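Local coordinates for sugar ABC transporter, sugar-binding protein (Streptococcus pneumoniae, PDB 2HEU) that probably captures a sugar, as the extracellular solute-binding component of an ABC transporter, and delivers it to the membrane permease for uptake, at residues Asp150-Glu153 against Gln154-Lys157; Lys215-Ile218 against Lys219-Ile223; Glu94-Ser97 against Asn98-Tyr101. All blocks are in the same frame, centred on the assembly; numbering follows the deposited sequence.

Interaction 1: residues Asp150-Glu153 against Gln154-Lys157; sequences DEFE and QLVK
Phe152 and Val156, one helical turn apart, meet along the inward side of helix 149-161. The Phe152 ring swings out with CG anti to the backbone N (chi1 -165°), and its CD1 is approached by Val156 CG2 at 4.1 Å. The two side chains are inclined to one another, and the methyl comes to the ring at a slant. Val156 places CG1 anti to its own N, which leaves CG2 beside that N; there the methyl also rests against the carbonyl of the preceding turn, 3.3 Å from Phe152 O. Leu155 adds CD2 at 4.4 Å from Phe152 CD1, a looser apolar neighbour. Beyond the helix these buried side chains pack on loop residues: Phe152 reaches Ile223, Val156 reaches Phe167 and Ile226, and Leu155 lies on Pro146.

Elsewhere round the helix the side chains are polar. Lys157, extended beyond CG, passes Glu153 O with its CG at 3.4 Å. Its NZ nevertheless stays 4.9 Å from Glu153 OE1, too far for contact. The strong partner of Glu153 lies on another helix: OE2 forms a salt bridge with Lys219, as does OD1 of Asp150 one turn earlier. Glu151 turns instead to the residues just ahead of the helix, where OE1 accepts from the backbone N of Glu147.

Four backbone bonds of the regular i to i+4 kind join the two halves; Gln154 N to Asp150 O is the first and Lys157 N to Glu153 O the last, each 3.1 Å. The chemistry is thus that of an amphipathic helix: hydrocarbon fills the buried side, while two carboxylates a turn apart share one ammonium, which probably eases their mutual repulsion and favours both being ionised.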
ATOM      1  N   ASP A 150     -17.135 -17.490  -2.654  1.00  9.60           N
ATOM      2  CA  ASP A 150     -18.011 -18.207  -3.588  1.00  9.83           C
ATOM      3  C   ASP A 150     -18.762 -17.205  -4.445  1.00  9.81           C
ATOM      4  O   ASP A 150     -18.994 -17.491  -5.639  1.00 10.08           O
ATOM      5  CB  ASP A 150     -18.968 -19.082  -2.758  1.00 10.51           C
ATOM      6  CG  ASP A 150     -18.339 -20.340  -2.234  1.00 11.93           C
ATOM      7  OD1 ASP A 150     -17.169 -20.589  -2.393  1.00 13.04           O
ATOM      8  OD2 ASP A 150     -19.137 -21.070  -1.592  1.00 16.08           O
ATOM      9  N   GLU A 151     -19.192 -16.092  -3.903  1.00 10.22           N
ATOM     10  CA  GLU A 151     -19.866 -15.092  -4.747  1.00  9.65           C
ATOM     11  C   GLU A 151     -18.905 -14.518  -5.755  1.00  9.97           C
ATOM     12  O   GLU A 151     -19.303 -14.173  -6.882  1.00 10.08           O
ATOM     13  CB  GLU A 151     -20.444 -13.961  -3.961  1.00 10.75           C
ATOM     14  CG  GLU A 151     -21.677 -14.302  -3.137  1.00 12.21           C
ATOM     15  CD  GLU A 151     -22.348 -13.143  -2.535  1.00 15.80           C
ATOM     16  OE1 GLU A 151     -21.872 -12.049  -2.528  1.00 20.97           O
ATOM     17  OE2 GLU A 151     -23.512 -13.274  -2.023  1.00 19.26           O
ATOM     18  N   PHE A 152     -17.628 -14.402  -5.451  1.00  9.35           N
ATOM     19  CA  PHE A 152     -16.643 -13.839  -6.424  1.00  9.57           C
ATOM     20  C   PHE A 152     -16.463 -14.812  -7.603  1.00  8.90           C
ATOM     21  O   PHE A 152     -16.464 -14.401  -8.748  1.00  9.34           O
ATOM     22  CB  PHE A 152     -15.373 -13.546  -5.646  1.00  9.35           C
ATOM     23  CG  PHE A 152     -14.371 -12.620  -6.382  1.00  9.12           C
ATOM     24  CD1 PHE A 152     -14.606 -11.978  -7.565  1.00  9.18           C
ATOM     25  CD2 PHE A 152     -13.150 -12.440  -5.735  1.00  9.83           C
ATOM     26  CE1 PHE A 152     -13.636 -11.122  -8.098  1.00  9.69           C
ATOM     27  CE2 PHE A 152     -12.200 -11.594  -6.275  1.00 10.46           C
ATOM     28  CZ  PHE A 152     -12.453 -10.931  -7.460  1.00 10.33           C
ATOM     29  N   GLU A 153     -16.351 -16.114  -7.288  1.00  8.89           N
ATOM     30  CA  GLU A 153     -16.276 -17.119  -8.317  1.00  9.11           C
ATOM     31  C   GLU A 153     -17.519 -16.987  -9.230  1.00  9.26           C
ATOM     32  O   GLU A 153     -17.399 -16.985 -10.460  1.00  9.78           O
ATOM     33  CB  GLU A 153     -16.313 -18.551  -7.684  1.00 10.38           C
ATOM     34  CG  GLU A 153     -15.128 -18.924  -6.936  1.00  9.78           C
ATOM     35  CD  GLU A 153     -15.272 -20.228  -6.149  1.00 10.15           C
ATOM     36  OE1 GLU A 153     -16.437 -20.686  -5.967  1.00 12.13           O
ATOM     37  OE2 GLU A 153     -14.245 -20.779  -5.715  1.00 11.31           O
ATOM     38  N   GLN A 154     -18.707 -16.866  -8.627  1.00  9.42           N
ATOM     39  CA  GLN A 154     -19.920 -16.841  -9.440  1.00 11.11           C
ATOM     40  C   GLN A 154     -19.998 -15.599 -10.283  1.00  9.86           C
ATOM     41  O   GLN A 154     -20.478 -15.635 -11.404  1.00 11.06           O
ATOM     42  CB  GLN A 154     -21.159 -17.005  -8.564  1.00 11.12           C
ATOM     43  CG  GLN A 154     -22.407 -17.224  -9.375  1.00 12.45           C
ATOM     44  CD  GLN A 154     -22.321 -18.532 -10.172  1.00 14.16           C
ATOM     45  OE1 GLN A 154     -22.419 -18.500 -11.456  1.00 16.80           O
ATOM     46  NE2 GLN A 154     -22.056 -19.641  -9.518  1.00 13.43           N
ATOM     47  N   LEU A 155     -19.558 -14.448  -9.772  1.00 10.22           N
ATOM     48  CA  LEU A 155     -19.539 -13.197 -10.503  1.00 10.44           C
ATOM     49  C   LEU A 155     -18.712 -13.334 -11.758  1.00  9.92           C
ATOM     50  O   LEU A 155     -19.115 -12.913 -12.832  1.00 10.19           O
ATOM     51  CB  LEU A 155     -18.990 -12.106  -9.558  1.00 10.49           C
ATOM     52  CG  LEU A 155     -18.755 -10.731 -10.262  1.00 10.13           C
ATOM     53  CD1 LEU A 155     -20.035 -10.157 -10.817  1.00 14.23           C
ATOM     54  CD2 LEU A 155     -18.056  -9.854  -9.297  1.00 12.54           C
ATOM     55  N   VAL A 156     -17.501 -13.897 -11.629  1.00  9.04           N
ATOM     56  CA  VAL A 156     -16.609 -14.060 -12.766  1.00  9.30           C
ATOM     57  C   VAL A 156     -17.294 -14.954 -13.798  1.00  9.44           C
ATOM     58  O   VAL A 156     -17.294 -14.633 -14.990  1.00  9.84           O
ATOM     59  CB  VAL A 156     -15.258 -14.604 -12.296  1.00  8.53           C
ATOM     60  CG1 VAL A 156     -14.346 -14.934 -13.435  1.00  9.45           C
ATOM     61  CG2 VAL A 156     -14.607 -13.562 -11.393  1.00  9.11           C
ATOM     62  N   LYS A 157     -17.869 -16.085 -13.365  1.00  9.82           N
ATOM     63  CA  LYS A 157     -18.533 -16.970 -14.308  1.00 10.34           C
ATOM     64  C   LYS A 157     -19.677 -16.275 -14.938  1.00 10.90           C
ATOM     65  O   LYS A 157     -19.936 -16.447 -16.152  1.00 11.91           O
ATOM     66  CB  LYS A 157     -19.015 -18.232 -13.564  1.00 10.71           C
ATOM     67  CG  LYS A 157     -17.888 -19.082 -13.069  1.00 11.49           C
ATOM     68  CD  LYS A 157     -18.376 -20.236 -12.162  1.00 13.43           C
ATOM     69  CE  LYS A 157     -17.217 -20.949 -11.492  1.00 15.50           C
ATOM     70  NZ  LYS A 157     -17.777 -21.955 -10.508  1.00 15.93           N
TER

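Interaction 2: residues Lys215-Ile218 against Lys219-Ile223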
ATOM      1  N   LYS A 215      -5.249 -25.066   0.262  1.00  9.41           N
ATOM      2  CA  LYS A 215      -6.396 -25.325  -0.553  1.00  9.68           C
ATOM      3  C   LYS A 215      -7.221 -24.057  -0.734  1.00  9.11           C
ATOM      4  O   LYS A 215      -7.718 -23.747  -1.829  1.00  9.36           O
ATOM      5  CB  LYS A 215      -7.255 -26.443   0.041  1.00 11.44           C
ATOM      6  CG  LYS A 215      -6.585 -27.807  -0.050  1.00 14.15           C
ATOM      7  CD  LYS A 215      -7.472 -28.873   0.675  1.00 16.28           C
ATOM      8  CE  LYS A 215      -6.817 -30.255   0.663  1.00 16.53           C
ATOM      9  NZ  LYS A 215      -6.720 -30.791  -0.642  1.00 17.61           N
ATOM     10  N   ASP A 216      -7.408 -23.315   0.352  1.00  8.74           N
ATOM     11  CA  ASP A 216      -8.188 -22.067   0.277  1.00  8.85           C
ATOM     12  C   ASP A 216      -7.448 -21.006  -0.542  1.00  8.12           C
ATOM     13  O   ASP A 216      -8.066 -20.290  -1.321  1.00  8.71           O
ATOM     14  CB  ASP A 216      -8.518 -21.549   1.656  1.00  9.50           C
ATOM     15  CG  ASP A 216      -9.689 -22.317   2.362  1.00 11.40           C
ATOM     16  OD1 ASP A 216     -10.433 -23.011   1.670  1.00 13.75           O
ATOM     17  OD2 ASP A 216      -9.855 -22.131   3.567  1.00 13.52           O
ATOM     18  N   ASP A 217      -6.137 -20.881  -0.330  1.00  8.41           N
ATOM     19  CA  ASP A 217      -5.370 -19.934  -1.163  1.00  8.39           C
ATOM     20  C   ASP A 217      -5.527 -20.285  -2.649  1.00  7.91           C
ATOM     21  O   ASP A 217      -5.703 -19.390  -3.469  1.00  8.36           O
ATOM     22  CB  ASP A 217      -3.899 -20.002  -0.763  1.00  8.74           C
ATOM     23  CG  ASP A 217      -3.035 -19.166  -1.669  1.00  8.25           C
ATOM     24  OD1 ASP A 217      -3.206 -17.886  -1.478  1.00  8.17           O
ATOM     25  OD2 ASP A 217      -2.296 -19.650  -2.506  1.00  8.58           O
ATOM     26  N   ILE A 218      -5.438 -21.568  -3.008  1.00  8.27           N
ATOM     27  CA  ILE A 218      -5.593 -21.992  -4.368  1.00  8.24           C
ATOM     28  C   ILE A 218      -6.975 -21.690  -4.876  1.00  8.04           C
ATOM     29  O   ILE A 218      -7.149 -21.264  -6.010  1.00  8.62           O
ATOM     30  CB  ILE A 218      -5.199 -23.476  -4.459  1.00  8.98           C
ATOM     31  CG1 ILE A 218      -3.677 -23.611  -4.296  1.00  9.38           C
ATOM     32  CG2 ILE A 218      -5.704 -24.082  -5.773  1.00 10.11           C
ATOM     33  CD1 ILE A 218      -3.189 -25.020  -4.036  1.00  9.66           C
ATOM     34  N   LYS A 219      -8.013 -21.895  -4.048  1.00  8.43           N
ATOM     35  CA  LYS A 219      -9.371 -21.546  -4.421  1.00  8.12           C
ATOM     36  C   LYS A 219      -9.454 -20.064  -4.805  1.00  7.99           C
ATOM     37  O   LYS A 219     -10.022 -19.699  -5.855  1.00  8.99           O
ATOM     38  CB  LYS A 219     -10.328 -21.852  -3.287  1.00  8.64           C
ATOM     39  CG  LYS A 219     -11.755 -21.440  -3.493  1.00  9.44           C
ATOM     40  CD  LYS A 219     -12.598 -21.701  -2.268  1.00 10.94           C
ATOM     41  CE  LYS A 219     -14.012 -21.196  -2.296  1.00 11.58           C
ATOM     42  NZ  LYS A 219     -14.836 -21.862  -3.288  1.00 11.48           N
ATOM     43  N   VAL A 220      -8.900 -19.197  -3.995  1.00  8.09           N
ATOM     44  CA  VAL A 220      -8.959 -17.743  -4.278  1.00  7.96           C
ATOM     45  C   VAL A 220      -8.153 -17.424  -5.552  1.00  7.64           C
ATOM     46  O   VAL A 220      -8.599 -16.671  -6.432  1.00  7.75           O
ATOM     47  CB  VAL A 220      -8.542 -16.933  -3.080  1.00  8.39           C
ATOM     48  CG1 VAL A 220      -8.581 -15.435  -3.418  1.00  9.56           C
ATOM     49  CG2 VAL A 220      -9.440 -17.210  -1.888  1.00  9.71           C
ATOM     50  N   MET A 221      -6.944 -17.987  -5.684  1.00  7.58           N
ATOM     51  CA  MET A 221      -6.160 -17.795  -6.898  1.00  7.26           C
ATOM     52  C   MET A 221      -6.883 -18.314  -8.120  1.00  7.48           C
ATOM     53  O   MET A 221      -6.765 -17.716  -9.222  1.00  8.11           O
ATOM     54  CB  MET A 221      -4.787 -18.456  -6.774  1.00  7.55           C
ATOM     55  CG  MET A 221      -3.822 -17.757  -5.849  1.00  7.97           C
ATOM     56  SD  MET A 221      -3.526 -16.018  -6.210  1.00  8.46           S
ATOM     57  CE  MET A 221      -3.116 -16.093  -7.964  1.00 10.13           C
ATOM     58  N   ASP A 222      -7.635 -19.415  -7.987  1.00  7.69           N
ATOM     59  CA  ASP A 222      -8.318 -19.997  -9.103  1.00  7.90           C
ATOM     60  C   ASP A 222      -9.434 -19.161  -9.652  1.00  8.05           C
ATOM     61  O   ASP A 222      -9.871 -19.374 -10.780  1.00  8.42           O
ATOM     62  CB  ASP A 222      -8.816 -21.432  -8.782  1.00  8.25           C
ATOM     63  CG  ASP A 222      -7.755 -22.464  -8.915  1.00  9.28           C
ATOM     64  OD1 ASP A 222      -6.707 -22.224  -9.543  1.00 10.50           O
ATOM     65  OD2 ASP A 222      -7.974 -23.612  -8.426  1.00 10.62           O
ATOM     66  N   ILE A 223      -9.903 -18.148  -8.904  1.00  8.08           N
ATOM     67  CA  ILE A 223     -10.865 -17.197  -9.480  1.00  8.32           C
ATOM     68  C   ILE A 223     -10.291 -16.545 -10.725  1.00  8.05           C
ATOM     69  O   ILE A 223     -10.983 -16.257 -11.685  1.00  8.85           O
ATOM     70  CB  ILE A 223     -11.278 -16.167  -8.403  1.00  8.21           C
ATOM     71  CG1 ILE A 223     -12.010 -16.864  -7.258  1.00  9.35           C
ATOM     72  CG2 ILE A 223     -12.125 -15.046  -8.989  1.00  9.12           C
ATOM     73  CD1 ILE A 223     -12.257 -16.015  -6.011  1.00  9.82           C
TER
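Asp222 sets CG anti to its carbonyl carbon (chi1 -81°), while Ile218, one turn earlier, holds CG2 anti to its backbone N. With these torsions the two side chains lie alongside each other and point the same way, the Ile218 methyl CG2 3.5 Å from Asp222 OD2. The carboxylate also folds back towards the preceding turn, with CG 3.2 Å from Ile218 O. That carbonyl accepts the backbone N-H of Asp222 at 2.8 Å, through a bond bent to 144° at the hydrogen. The other carboxylate oxygen, OD1, is hydrogen-bonded to the hydroxyl of Tyr379.

Asp217 and Met221 form a second such pair, running together with Met221 CG 4.1 Å from Asp217 OD2 and 3.4 Å from Asp217 O. Beyond CG the methionine bends twice, and its thioether end leaves the aspartate to pack on helix 370-382. These i to i+4 pairs belong to the last turns of helix 212-222, which in this solute-binding protein fold packs among helices 178-189, 149-161, 370-382 and 385-396.

Lys219 leaves the helix on another side, its CB lying 3.4 Å from Asp216 O. Its chain is extended as far as CE and bent at the last torsion (chi4 66°), which carries NZ across to helix 149-161.

Interaction 3: residues Glu94-Ser97 against Asn98-Tyr101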
ATOM      1  N   GLU A  94      14.403   9.845  15.817  1.00 13.42           N
ATOM      2  CA  GLU A  94      13.834  10.272  17.075  1.00 14.73           C
ATOM      3  C   GLU A  94      12.631   9.398  17.441  1.00 14.97           C
ATOM      4  O   GLU A  94      11.797   9.090  16.608  1.00 14.83           O
ATOM      5  CB  GLU A  94      13.410  11.718  16.969  1.00 14.66           C
ATOM      6  CG  GLU A  94      12.925  12.289  18.302  1.00 17.65           C
ATOM      7  CD  GLU A  94      12.579  13.728  18.285  1.00 16.45           C
ATOM      8  OE1 GLU A  94      12.697  14.412  17.287  1.00 18.27           O
ATOM      9  OE2 GLU A  94      12.172  14.232  19.393  1.00 18.04           O
ATOM     10  N   ASP A  95      12.519   9.007  18.696  1.00 14.93           N
ATOM     11  CA  ASP A  95      11.406   8.341  19.249  1.00 15.66           C
ATOM     12  C   ASP A  95      10.272   9.349  19.369  1.00 16.16           C
ATOM     13  O   ASP A  95      10.288  10.359  20.074  1.00 16.60           O
ATOM     14  CB  ASP A  95      11.783   7.717  20.643  1.00 17.88           C
ATOM     15  CG  ASP A  95      10.619   7.055  21.352  1.00 19.80           C
ATOM     16  OD1 ASP A  95       9.529   6.908  20.772  1.00 19.17           O
ATOM     17  OD2 ASP A  95      10.852   6.628  22.515  1.00 22.20           O
ATOM     18  N   LEU A  96       9.226   9.086  18.592  1.00 15.47           N
ATOM     19  CA  LEU A  96       8.020   9.910  18.532  1.00 14.36           C
ATOM     20  C   LEU A  96       6.882   9.494  19.452  1.00 17.97           C
ATOM     21  O   LEU A  96       5.794  10.099  19.430  1.00 17.54           O
ATOM     22  CB  LEU A  96       7.498  10.051  17.118  1.00 14.79           C
ATOM     23  CG  LEU A  96       8.577  10.398  16.043  1.00 13.06           C
ATOM     24  CD1 LEU A  96       7.879  10.504  14.674  1.00 14.63           C
ATOM     25  CD2 LEU A  96       9.291  11.703  16.308  1.00 14.50           C
ATOM     26  N   SER A  97       7.071   8.413  20.217  1.00 16.75           N
ATOM     27  CA  SER A  97       5.955   7.783  20.956  1.00 18.03           C
ATOM     28  C   SER A  97       5.168   8.685  21.834  1.00 18.79           C
ATOM     29  O   SER A  97       3.925   8.498  21.892  1.00 21.87           O
ATOM     30  CB  SER A  97       6.524   6.650  21.858  1.00 20.72           C
ATOM     31  OG  SER A  97       7.268   5.714  21.104  1.00 20.94           O
ATOM     32  N   ASN A  98       5.820   9.695  22.424  1.00 18.74           N
ATOM     33  CA  ASN A  98       5.226  10.555  23.430  1.00 19.66           C
ATOM     34  C   ASN A  98       4.875  11.934  22.868  1.00 18.29           C
ATOM     35  O   ASN A  98       4.453  12.766  23.645  1.00 22.08           O
ATOM     36  CB  ASN A  98       6.172  10.616  24.636  1.00 19.89           C
ATOM     37  CG  ASN A  98       6.565   9.253  25.100  1.00 26.08           C
ATOM     38  OD1 ASN A  98       5.710   8.427  25.423  1.00 33.22           O
ATOM     39  ND2 ASN A  98       7.834   8.952  25.019  1.00 32.72           N
ATOM     40  N   LYS A  99       4.911  12.158  21.573  1.00 18.03           N
ATOM     41  CA  LYS A  99       4.595  13.444  20.951  1.00 17.69           C
ATOM     42  C   LYS A  99       3.139  13.611  21.012  1.00 17.10           C
ATOM     43  O   LYS A  99       2.369  12.725  20.609  1.00 18.59           O
ATOM     44  CB  LYS A  99       5.067  13.467  19.525  1.00 17.48           C
ATOM     45  CG  LYS A  99       6.525  13.306  19.270  1.00 18.03           C
ATOM     46  CD  LYS A  99       7.401  14.388  19.815  1.00 18.31           C
ATOM     47  CE  LYS A  99       8.830  14.157  19.347  1.00 17.78           C
ATOM     48  NZ  LYS A  99       9.671  15.224  19.998  1.00 18.45           N
ATOM     49  N   ASP A 100       2.688  14.762  21.438  1.00 18.50           N
ATOM     50  CA  ASP A 100       1.266  15.022  21.459  1.00 18.77           C
ATOM     51  C   ASP A 100       0.651  14.908  20.051  1.00 17.13           C
ATOM     52  O   ASP A 100      -0.495  14.421  19.921  1.00 19.04           O
ATOM     53  CB  ASP A 100       0.939  16.365  22.114  1.00 20.57           C
ATOM     54  CG  ASP A 100       1.228  16.396  23.641  0.50 17.67           C
ATOM     55  OD1 ASP A 100       1.440  15.372  24.311  0.50 23.80           O
ATOM     56  OD2 ASP A 100       1.222  17.503  24.137  0.50 23.43           O
ATOM     57  N   TYR A 101       1.362  15.337  19.036  1.00 16.13           N
ATOM     58  CA  TYR A 101       0.810  15.333  17.707  1.00 14.99           C
ATOM     59  C   TYR A 101       0.566  13.902  17.197  1.00 16.04           C
ATOM     60  O   TYR A 101      -0.225  13.701  16.276  1.00 15.93           O
ATOM     61  CB  TYR A 101       1.717  16.121  16.708  1.00 16.04           C
ATOM     62  CG  TYR A 101       3.131  15.701  16.502  1.00 14.29           C
ATOM     63  CD1 TYR A 101       4.147  16.527  16.953  1.00 13.76           C
ATOM     64  CD2 TYR A 101       3.474  14.530  15.879  1.00 14.55           C
ATOM     65  CE1 TYR A 101       5.431  16.177  16.826  1.00 15.04           C
ATOM     66  CE2 TYR A 101       4.774  14.165  15.647  1.00 13.79           C
ATOM     67  CZ  TYR A 101       5.796  15.031  16.102  1.00 13.32           C
ATOM     68  OH  TYR A 101       7.092  14.641  15.875  1.00 14.54           O
TER
HETATM   69  O   HOH W   1       8.358  10.965  21.974  1.00 25.88           O
HETATM   70  O   HOH W   2       9.207   6.073  24.448  1.00 29.85           O
HETATM   71  O   HOH W   3       1.788  10.306  21.787  1.00 23.96           O
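Lys99 reaches back over a tight turn to Glu94. Its CB sits over the centre of the Tyr101 ring, 3.7 Å above the plane, and also touches Leu96 O. CG comes 3.3 Å from the same carbonyl oxygen. A bend at the second torsion (chi2 -64°) then sends the chain back along the loop, and from there it is extended. CE passes 3.9 Å from Leu96 CD2, a methyl that also faces the Tyr101 hydroxyl, and lies 3.3 Å from Glu94 OE2. At the tip, NZ makes a salt bridge to Glu94 OE2 at 2.8 Å, entering from above the carboxylate plane, with the two side chains crossing at about a right angle.

The backbone here is a type I beta turn from Leu96 to Lys99, closed by Lys99 N to Leu96 O at 3.1 Å. An Asx turn overlaps its start: Asp95 OD1 accepts both the backbone N and the OG of Ser97, the hydroxyl arriving at 2.6 Å on the syn lone pair. This OG is also hydrogen-bonded to the backbone N of Val119. Two waters tie Asp95 to Asn98, one between the Asp95 carbonyl and Asn98 N, the other between OD2 and ND2.

The loop follows helix 82-89 and runs beside strand 295-298, with Glu94 backbone-bonded to Ile298 and Leu96 to Val119. Leu96 and Tyr101 pack on Ile298 and on Val122 of strand 122-123, while Lys99 and Tyr101 also lie against helix 305-315.

Interactions 1 and 2 are two faces of one helix-to-helix junction, their centres 12 Å apart. Lys219 NZ of interaction 2 bridges Glu153 OE2 at 2.7 Å and Asp150 OD1 at 2.8 Å, and beside this polar link Phe152 CD2 packs on Ile223 CD1 at 3.7 Å. Interaction 3 lies on the opposite side of the chain's centre, with centres 46 Å from interaction 1 and 42 Å from interaction 2, consistent with the two-lobed form of solute-binding proteins. The bound sodium ion, at Lys103 and Glu335, lies about 10 Å from the side chain of Tyr101. No sugar is bound in this apo structure, and it gives no distance from these contacts to the sugar site.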